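Local structure of Lys-gingipain catalytic subunit (Porphyromonas gingivalis, 6I9A) at residues S230-L235 with P259-V264. The protein is a secreted calcium-binding cysteine endopeptidase that cleaves proteins preferentially after lysine and may serve as a virulence factor in periodontal disease. Residues are numbered along the deposited sequence; the frame is centred on the assembly and turned at random.
Sequences SQLKAL and PCFGEV. With CA (calcium ion), chain H.
Leu232 CD1 sits over one face of the Phe261 ring, 4.0 Å from its centroid and 21° off the ring normal, which identifies a CH-pi contact. The methyl is displaced toward the rim, and its nearest ring atom is Phe261 CE2 at 3.7 Å. Phe261 reaches this place because its CG is anti to the backbone N (chi1 -179°), sending the ring out from the first turn of helix 261-267; Trp222 stacks on the same ring and Tyr276 meets it at an inclined angle.

The remaining apolar packing centres on Val264 CG1, which lies 3.9 Å from Leu232 CD1, with Leu232 CB equally near. Leu232 CD1 is thus shared between the aromatic face and the valine methyl. At the exposed margin the extended chain of Lys233 passes across Val264, bringing Lys233 CE to 4.1 Å from Val264 CG1, so its methylenes rather than its ammonium make the contact.

At the start of helix 261-267, Cys260 is the N-cap of a capping box. Cys260 N donates to the anti lone pair of Glu263 OE1 (3.0 Å, 165°), while the return bond from Glu263 N to Cys260 SG is weak. The same carboxylate chelates calcium through both oxygens, in a site completed by Asp85, the carbonyl oxygen of Phe254 and three waters, and Ser122 OG hydrogen-bonds Glu263 OE2.

The chemistry therefore divides by helix face: dispersion and CH-pi forces join Leu232 and Lys233 to helix 261-267 of the catalytic domain, whereas the carboxylate on another face, gripped by metal and backbone N-H, ties the helix start to the calcium site.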
loop_
_atom_site.group_PDB
_atom_site.type_symbol
_atom_site.label_atom_id
_atom_site.label_comp_id
_atom_site.label_asym_id
_atom_site.label_seq_id
_atom_site.Cartn_x
_atom_site.Cartn_y
_atom_site.Cartn_z
ATOM N N SER A 230 -8.236 5.568 20.981
ATOM C CA SER A 230 -9.584 5.965 21.385
ATOM C C SER A 230 -10.091 7.121 20.501
ATOM O O SER A 230 -11.259 7.142 20.083
ATOM C CB SER A 230 -9.613 6.335 22.867
ATOM O OG SER A 230 -9.439 5.153 23.629
ATOM N N GLN A 231 -9.222 8.065 20.155
ATOM C CA GLN A 231 -9.584 9.173 19.278
ATOM C C GLN A 231 -9.820 8.701 17.832
ATOM O O GLN A 231 -10.720 9.209 17.147
ATOM C CB GLN A 231 -8.489 10.241 19.329
ATOM C CG GLN A 231 -8.562 11.016 20.655
ATOM C CD GLN A 231 -7.383 11.909 20.883
ATOM O OE1 GLN A 231 -6.267 11.630 20.496
ATOM N NE2 GLN A 231 -7.598 12.999 21.607
ATOM N N LEU A 232 -9.075 7.674 17.392
ATOM C CA LEU A 232 -9.333 7.129 16.045
ATOM C C LEU A 232 -10.764 6.608 15.955
ATOM O O LEU A 232 -11.399 6.745 14.901
ATOM C CB LEU A 232 -8.385 5.983 15.733
ATOM C CG LEU A 232 -6.909 6.359 15.640
ATOM C CD1 LEU A 232 -6.080 5.099 15.336
ATOM C CD2 LEU A 232 -6.655 7.443 14.546
ATOM N N LYS A 233 -11.262 6.005 17.028
ATOM C CA LYS A 233 -12.606 5.426 17.003
ATOM C C LYS A 233 -13.700 6.493 16.902
ATOM O O LYS A 233 -14.848 6.175 16.568
ATOM C CB LYS A 233 -12.797 4.564 18.248
ATOM C CG LYS A 233 -11.903 3.317 18.221
ATOM C CD LYS A 233 -11.898 2.621 19.581
ATOM C CE LYS A 233 -10.844 1.503 19.602
ATOM N NZ LYS A 233 -10.851 0.781 20.921
ATOM N N ALA A 234 -13.363 7.756 17.226
ATOM C CA ALA A 234 -14.287 8.881 17.189
ATOM C C ALA A 234 -14.119 9.751 15.939
ATOM O O ALA A 234 -14.794 10.772 15.850
ATOM C CB ALA A 234 -14.080 9.734 18.441
ATOM N N LEU A 235 -13.264 9.356 14.945
ATOM C CA LEU A 235 -13.173 10.096 13.689
ATOM C C LEU A 235 -14.541 10.113 12.973
ATOM O O LEU A 235 -15.367 9.205 13.162
ATOM C CB LEU A 235 -12.122 9.462 12.776
ATOM C CG LEU A 235 -10.676 9.678 13.238
ATOM C CD1 LEU A 235 -9.766 8.774 12.399
ATOM C CD2 LEU A 235 -10.250 11.138 13.026
ATOM N N PRO A 259 -4.971 -3.986 20.307
ATOM C CA PRO A 259 -4.772 -3.650 18.893
ATOM C C PRO A 259 -3.881 -2.398 18.788
ATOM O O PRO A 259 -4.055 -1.394 19.509
ATOM C CB PRO A 259 -6.201 -3.360 18.382
ATOM C CG PRO A 259 -7.046 -4.277 19.292
ATOM C CD PRO A 259 -6.410 -4.066 20.631
ATOM N N CYS A 260 -2.885 -2.464 17.911
ATOM C CA CYS A 260 -2.000 -1.325 17.800
ATOM C C CYS A 260 -2.661 -0.202 16.993
ATOM O O CYS A 260 -3.692 -0.405 16.345
ATOM C CB CYS A 260 -0.654 -1.739 17.210
ATOM S SG CYS A 260 -0.721 -2.237 15.451
ATOM N N PHE A 261 -2.043 0.984 16.985
ATOM C CA PHE A 261 -2.553 2.123 16.263
ATOM C C PHE A 261 -2.837 1.780 14.790
ATOM O O PHE A 261 -3.892 2.156 14.253
ATOM C CB PHE A 261 -1.503 3.251 16.384
ATOM C CG PHE A 261 -1.885 4.533 15.715
ATOM C CD1 PHE A 261 -1.599 4.752 14.364
ATOM C CD2 PHE A 261 -2.473 5.560 16.447
ATOM C CE1 PHE A 261 -1.911 5.963 13.752
ATOM C CE2 PHE A 261 -2.778 6.778 15.837
ATOM C CZ PHE A 261 -2.463 6.988 14.503
ATOM N N GLY A 262 -1.890 1.086 14.123
ATOM C CA GLY A 262 -2.106 0.774 12.705
ATOM C C GLY A 262 -3.276 -0.179 12.475
ATOM O O GLY A 262 -3.941 -0.113 11.430
ATOM N N GLU A 263 -3.520 -1.091 13.441
ATOM C CA GLU A 263 -4.662 -1.986 13.340
ATOM C C GLU A 263 -5.944 -1.182 13.554
ATOM O O GLU A 263 -6.924 -1.345 12.841
ATOM C CB GLU A 263 -4.543 -3.117 14.373
ATOM C CG GLU A 263 -3.522 -4.162 13.934
ATOM C CD GLU A 263 -3.272 -5.227 14.989
ATOM O OE1 GLU A 263 -3.006 -4.891 16.163
ATOM O OE2 GLU A 263 -3.249 -6.416 14.603
ATOM N N VAL A 264 -5.969 -0.320 14.596
ATOM C CA VAL A 264 -7.218 0.429 14.843
ATOM C C VAL A 264 -7.541 1.345 13.676
ATOM O O VAL A 264 -8.716 1.431 13.275
ATOM C CB VAL A 264 -7.099 1.209 16.175
ATOM C CG1 VAL A 264 -8.311 2.119 16.400
ATOM C CG2 VAL A 264 -6.978 0.231 17.345
HETATM CA CA CA H . -2.926 -7.429 16.829
HETATM O O HOH W 1 -2.428 -9.410 18.148
HETATM O O HOH W 2 -1.886 -6.158 18.648
HETATM O O HOH W 3 -4.686 -6.963 18.338
#